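Uncharacterized protein (Bacteroides ovatus, PDB 4E6F) is of unknown function but belongs to the DUF4468 family, whose members are built on a TBP-like fold. Local coordinates at residues A[142-146]-A[147-151]; A[19-23]-A[24-28]. All coordinates share one frame; numbering follows the deposited sequence. Where two conformers were deposited one is given.

Both contacts are local, each made where the chain changes course: interaction 1 (142-146 with 147-151) is the lead-in to helix 149-169, and interaction 2 (19-23 with 24-28) is the hairpin that opens the antiparallel sheet. Their centres lie 19 Å apart and they do not touch. Interaction 1 is a surface contact in which Ala-149 alone among the touching residues is buried; its bonds are few, one of them weak, and a water joins in. Interaction 2 is partly buried and has three direct backbone bonds. The same long helix relates them, since its first turn belongs to interaction 1 while residues farther along it pack on Phe-27 of interaction 2.

Interaction 1: residues A[142-146]-A[147-151]; sequences TKLVR and GLAKW
Leu-144 and Ala-149 meet through their CB atoms, 3.9 Å apart. With CG anti to its carbonyl carbon (chi1 -70°), Leu-144 also brings CD1 to 4.0 Å from Ala-149 CB. Leucine is long enough to reach on to Arg-152 and Arg-153, while alanine is small enough to sit close to the incoming backbone, its CB 3.6 Å from Arg-146 O. Two backbone bonds run from a carbonyl to the N-H three residues on, as in a turn leading into a helix. Leu-148 N donates to Val-145 O over 3.0 Å, from well above the carbonyl plane. That bond is bent, with an N-H...O angle of 139°. Ala-149 N makes a weak bond of 3.4 Å to Arg-146 O. A water bridges the start of helix 149-169, donating a hydrogen bond to Arg-146 O and accepting one from Lys-150 N, four residues on.

Farther out, Val-145 is tied by backbone hydrogen bonding to Ala-136, and Leu-148 rests on Trp-130, Tyr-135 and Ala-136, so the turn lies against helix 133-136. Lys-150 forms a salt bridge with Asp-91, and Trp-151 enters a cluster of edge-to-face rings. The bent and weak bonds suggest that apolar packing shares the work of holding the helix start.

Interaction 2: residues A[19-23]-A[24-28]; sequences PEVDG and KVVFS
Glu-20 and Val-25 face each other as an antiparallel non-hydrogen-bonded pair, and Val-21 and Lys-24 as the hydrogen-bonded pair that closes a two-residue beta hairpin through a type I' turn. This hairpin joins strand 20-21 to strand 24-32 at the start of the antiparallel sheet of the TBP-like fold. Asp-22 and Gly-23 occupy the turn with positive phi, a backbone region easily entered by glycine and open also to aspartate.

The two bonds of the closing pair differ in geometry. Val-21 N reaches Lys-24 O at 2.8 Å, nearly straight and in the carbonyl plane, whereas Lys-24 N approaches Val-21 O at 3.0 Å from above its plane. A third bond, from Val-26 N to Pro-19 O at 3.0 Å, continues the ladder; the same oxygen also receives a CA-H...O contact from Val-25. Proline suits position 19 because, though it has no N-H to donate, its carbonyl can still accept from Val-26 N, and its ring packs on the partner strand, with CB 3.4 Å from Val-26 O.

Val-21 and Val-26 lie diagonally across the strands, their branched side chains meeting obliquely at 4.1 Å from Val-21 CB to Val-26 CG2. Beta-branched residues suit extended strands, and here Val-26 also touches Glu-111 and Glu-113 of strand 107-119. Val-25 N donates a hydrogen bond to Glu-128 OE2, a side-chain acceptor from outside the hairpin.

Phe-27 turns its ring to helix 149-169, against Thr-155, Val-156, Ala-159 and Phe-163, which suits a large apolar residue. CG stands anti to the carbonyl carbon (chi1 -65°), a torsion that sets the direction of the ring. The side chains of Phe-27 and Pro-19 then cross at about a right angle, with Phe-27 CD2 3.9 Å from Pro-19 CD.

Interaction 1: residues A[142-146]-A[147-151]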
loop_
_atom_site.group_PDB
_atom_site.type_symbol
_atom_site.label_atom_id
_atom_site.label_comp_id
_atom_site.label_asym_id
_atom_site.label_seq_id
_atom_site.Cartn_x
_atom_site.Cartn_y
_atom_site.Cartn_z
ATOM N N THR A 142 1.420 7.389 -21.465
ATOM C CA THR A 142 0.113 8.049 -21.599
ATOM C C THR A 142 -1.046 7.122 -21.269
ATOM O O THR A 142 -2.168 7.586 -21.015
ATOM C CB THR A 142 -0.054 8.624 -23.003
ATOM O OG1 THR A 142 0.149 7.586 -23.969
ATOM C CG2 THR A 142 0.885 9.815 -23.264
ATOM N N LYS A 143 -0.799 5.795 -21.316
ATOM C CA LYS A 143 -1.842 4.836 -21.037
ATOM C C LYS A 143 -1.269 3.688 -20.272
ATOM O O LYS A 143 -0.096 3.353 -20.427
ATOM C CB LYS A 143 -2.460 4.281 -22.340
ATOM C CG LYS A 143 -3.335 5.246 -23.138
ATOM C CD LYS A 143 -3.871 4.552 -24.410
ATOM C CE LYS A 143 -4.750 5.469 -25.248
ATOM N NZ LYS A 143 -5.038 4.890 -26.603
ATOM N N LEU A 144 -2.129 3.037 -19.519
ATOM C CA LEU A 144 -1.825 1.771 -18.885
ATOM C C LEU A 144 -1.808 0.671 -19.939
ATOM O O LEU A 144 -2.698 0.640 -20.801
ATOM C CB LEU A 144 -2.917 1.463 -17.855
ATOM C CG LEU A 144 -2.920 2.343 -16.615
ATOM C CD1 LEU A 144 -4.175 2.094 -15.797
ATOM C CD2 LEU A 144 -1.699 2.032 -15.735
ATOM N N VAL A 145 -0.830 -0.252 -19.861
ATOM C CA VAL A 145 -0.806 -1.445 -20.733
ATOM C C VAL A 145 -2.089 -2.200 -20.395
ATOM O O VAL A 145 -2.337 -2.459 -19.218
ATOM C CB VAL A 145 0.490 -2.278 -20.516
ATOM C CG1 VAL A 145 0.400 -3.637 -21.210
ATOM C CG2 VAL A 145 1.723 -1.522 -21.004
ATOM N N ARG A 146 -2.955 -2.474 -21.397
ATOM C CA ARG A 146 -4.287 -2.974 -21.067
ATOM C C ARG A 146 -4.317 -4.239 -20.221
ATOM O O ARG A 146 -5.144 -4.297 -19.311
ATOM C CB ARG A 146 -5.189 -3.124 -22.282
ATOM C CG ARG A 146 -4.602 -3.946 -23.371
ATOM C CD ARG A 146 -5.390 -3.756 -24.654
ATOM N NE ARG A 146 -4.819 -4.547 -25.741
ATOM C CZ ARG A 146 -3.744 -4.188 -26.436
ATOM N NH1 ARG A 146 -3.137 -3.025 -26.183
ATOM N NH2 ARG A 146 -3.288 -4.967 -27.403
ATOM N N GLY A 147 -3.435 -5.206 -20.490
ATOM C CA GLY A 147 -3.385 -6.458 -19.745
ATOM C C GLY A 147 -2.913 -6.297 -18.309
ATOM O O GLY A 147 -3.226 -7.126 -17.449
ATOM N N LEU A 148 -2.166 -5.220 -18.023
ATOM C CA LEU A 148 -1.643 -4.991 -16.665
ATOM C C LEU A 148 -2.423 -3.927 -15.905
ATOM O O LEU A 148 -2.148 -3.684 -14.721
ATOM C CB LEU A 148 -0.146 -4.597 -16.734
ATOM C CG LEU A 148 0.762 -5.792 -17.159
ATOM C CD1 LEU A 148 2.173 -5.362 -17.463
ATOM C CD2 LEU A 148 0.808 -6.840 -16.082
ATOM N N ALA A 149 -3.396 -3.282 -16.573
ATOM C CA ALA A 149 -4.103 -2.157 -15.977
ATOM C C ALA A 149 -4.791 -2.499 -14.664
ATOM O O ALA A 149 -4.687 -1.711 -13.728
ATOM C CB ALA A 149 -5.106 -1.582 -16.961
ATOM N N LYS A 150 -5.471 -3.644 -14.570
ATOM C CA LYS A 150 -6.178 -3.991 -13.331
ATOM C C LYS A 150 -5.201 -4.112 -12.169
ATOM O O LYS A 150 -5.520 -3.696 -11.062
ATOM C CB LYS A 150 -7.023 -5.267 -13.486
ATOM C CG LYS A 150 -6.236 -6.573 -13.670
ATOM C CD LYS A 150 -7.213 -7.704 -14.002
ATOM C CE LYS A 150 -6.475 -9.027 -13.975
ATOM N NZ LYS A 150 -7.348 -10.161 -14.438
ATOM N N TRP A 151 -4.007 -4.661 -12.427
ATOM C CA TRP A 151 -2.973 -4.815 -11.412
ATOM C C TRP A 151 -2.467 -3.463 -10.923
ATOM O O TRP A 151 -2.381 -3.234 -9.716
ATOM C CB TRP A 151 -1.800 -5.619 -11.990
ATOM C CG TRP A 151 -2.212 -6.994 -12.416
ATOM C CD1 TRP A 151 -2.644 -7.380 -13.651
ATOM C CD2 TRP A 151 -2.318 -8.143 -11.574
ATOM N NE1 TRP A 151 -2.983 -8.714 -13.639
ATOM C CE2 TRP A 151 -2.793 -9.207 -12.372
ATOM C CE3 TRP A 151 -1.998 -8.397 -10.232
ATOM C CZ2 TRP A 151 -2.986 -10.501 -11.858
ATOM C CZ3 TRP A 151 -2.196 -9.666 -9.717
ATOM C CH2 TRP A 151 -2.697 -10.703 -10.523
HETATM O O HOH W 1 -6.274 -5.259 -16.972
#

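Interaction 2: residues A[19-23]-A[24-28]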
loop_
_atom_site.group_PDB
_atom_site.type_symbol
_atom_site.label_atom_id
_atom_site.label_comp_id
_atom_site.label_asym_id
_atom_site.label_seq_id
_atom_site.Cartn_x
_atom_site.Cartn_y
_atom_site.Cartn_z
ATOM N N PRO A 19 6.255 4.154 -7.384
ATOM C CA PRO A 19 7.645 4.535 -7.149
ATOM C C PRO A 19 8.548 3.339 -6.949
ATOM O O PRO A 19 8.130 2.301 -6.418
ATOM C CB PRO A 19 7.579 5.380 -5.859
ATOM C CG PRO A 19 6.113 5.731 -5.671
ATOM C CD PRO A 19 5.396 4.533 -6.248
ATOM N N GLU A 20 9.804 3.513 -7.364
ATOM C CA GLU A 20 10.842 2.503 -7.202
ATOM C C GLU A 20 11.970 3.093 -6.375
ATOM O O GLU A 20 12.361 4.253 -6.579
ATOM C CB GLU A 20 11.361 2.013 -8.551
ATOM C CG GLU A 20 10.308 1.238 -9.318
ATOM C CD GLU A 20 10.733 0.916 -10.735
ATOM O OE1 GLU A 20 11.675 0.104 -10.901
ATOM O OE2 GLU A 20 10.136 1.487 -11.677
ATOM N N VAL A 21 12.460 2.302 -5.416
ATOM C CA VAL A 21 13.568 2.677 -4.528
ATOM C C VAL A 21 14.548 1.511 -4.548
ATOM O O VAL A 21 14.155 0.389 -4.223
ATOM C CB VAL A 21 13.115 3.023 -3.082
ATOM C CG1 VAL A 21 14.333 3.355 -2.200
ATOM C CG2 VAL A 21 12.111 4.165 -3.069
ATOM N N ASP A 22 15.804 1.770 -4.974
ATOM C CA ASP A 22 16.861 0.744 -5.088
ATOM C C ASP A 22 16.345 -0.496 -5.877
ATOM O O ASP A 22 16.535 -1.643 -5.455
ATOM C CB ASP A 22 17.399 0.350 -3.687
ATOM C CG ASP A 22 17.959 1.515 -2.876
ATOM O OD1 ASP A 22 18.689 2.352 -3.459
ATOM O OD2 ASP A 22 17.658 1.596 -1.659
ATOM N N GLY A 23 15.649 -0.231 -6.983
ATOM C CA GLY A 23 15.086 -1.242 -7.880
ATOM C C GLY A 23 13.857 -1.998 -7.399
ATOM O O GLY A 23 13.442 -2.966 -8.041
ATOM N N LYS A 24 13.255 -1.560 -6.275
ATOM C CA LYS A 24 12.077 -2.223 -5.698
ATOM C C LYS A 24 10.882 -1.283 -5.627
ATOM O O LYS A 24 11.057 -0.088 -5.423
ATOM C CB LYS A 24 12.393 -2.735 -4.274
ATOM C CG LYS A 24 13.610 -3.666 -4.177
ATOM C CD LYS A 24 13.347 -5.033 -4.785
ATOM C CE LYS A 24 14.465 -6.007 -4.481
ATOM N NZ LYS A 24 14.350 -7.228 -5.317
ATOM N N VAL A 25 9.675 -1.830 -5.756
ATOM C CA VAL A 25 8.469 -1.011 -5.656
ATOM C C VAL A 25 8.237 -0.646 -4.199
ATOM O O VAL A 25 8.129 -1.532 -3.334
ATOM C CB VAL A 25 7.244 -1.717 -6.272
ATOM C CG1 VAL A 25 5.948 -0.956 -5.945
ATOM C CG2 VAL A 25 7.422 -1.852 -7.779
ATOM N N VAL A 26 8.143 0.662 -3.923
ATOM C CA VAL A 26 7.861 1.142 -2.580
ATOM C C VAL A 26 6.878 2.297 -2.688
ATOM O O VAL A 26 7.257 3.353 -3.202
ATOM C CB VAL A 26 9.141 1.599 -1.834
ATOM C CG1 VAL A 26 8.808 2.093 -0.418
ATOM C CG2 VAL A 26 10.192 0.486 -1.778
ATOM N N PHE A 27 5.641 2.124 -2.222
ATOM C CA PHE A 27 4.719 3.268 -2.157
ATOM C C PHE A 27 5.013 3.989 -0.860
ATOM O O PHE A 27 5.298 3.332 0.138
ATOM C CB PHE A 27 3.253 2.802 -2.196
ATOM C CG PHE A 27 2.836 2.141 -3.484
ATOM C CD1 PHE A 27 2.969 0.768 -3.655
ATOM C CD2 PHE A 27 2.309 2.894 -4.532
ATOM C CE1 PHE A 27 2.571 0.147 -4.851
ATOM C CE2 PHE A 27 1.911 2.271 -5.735
ATOM C CZ PHE A 27 2.049 0.905 -5.883
ATOM N N SER A 28 4.981 5.308 -0.854
ATOM C CA SER A 28 5.279 6.005 0.394
ATOM C C SER A 28 4.495 7.297 0.528
ATOM O O SER A 28 4.085 7.917 -0.467
ATOM C CB SER A 28 6.767 6.300 0.516
ATOM O OG SER A 28 7.191 7.188 -0.500
#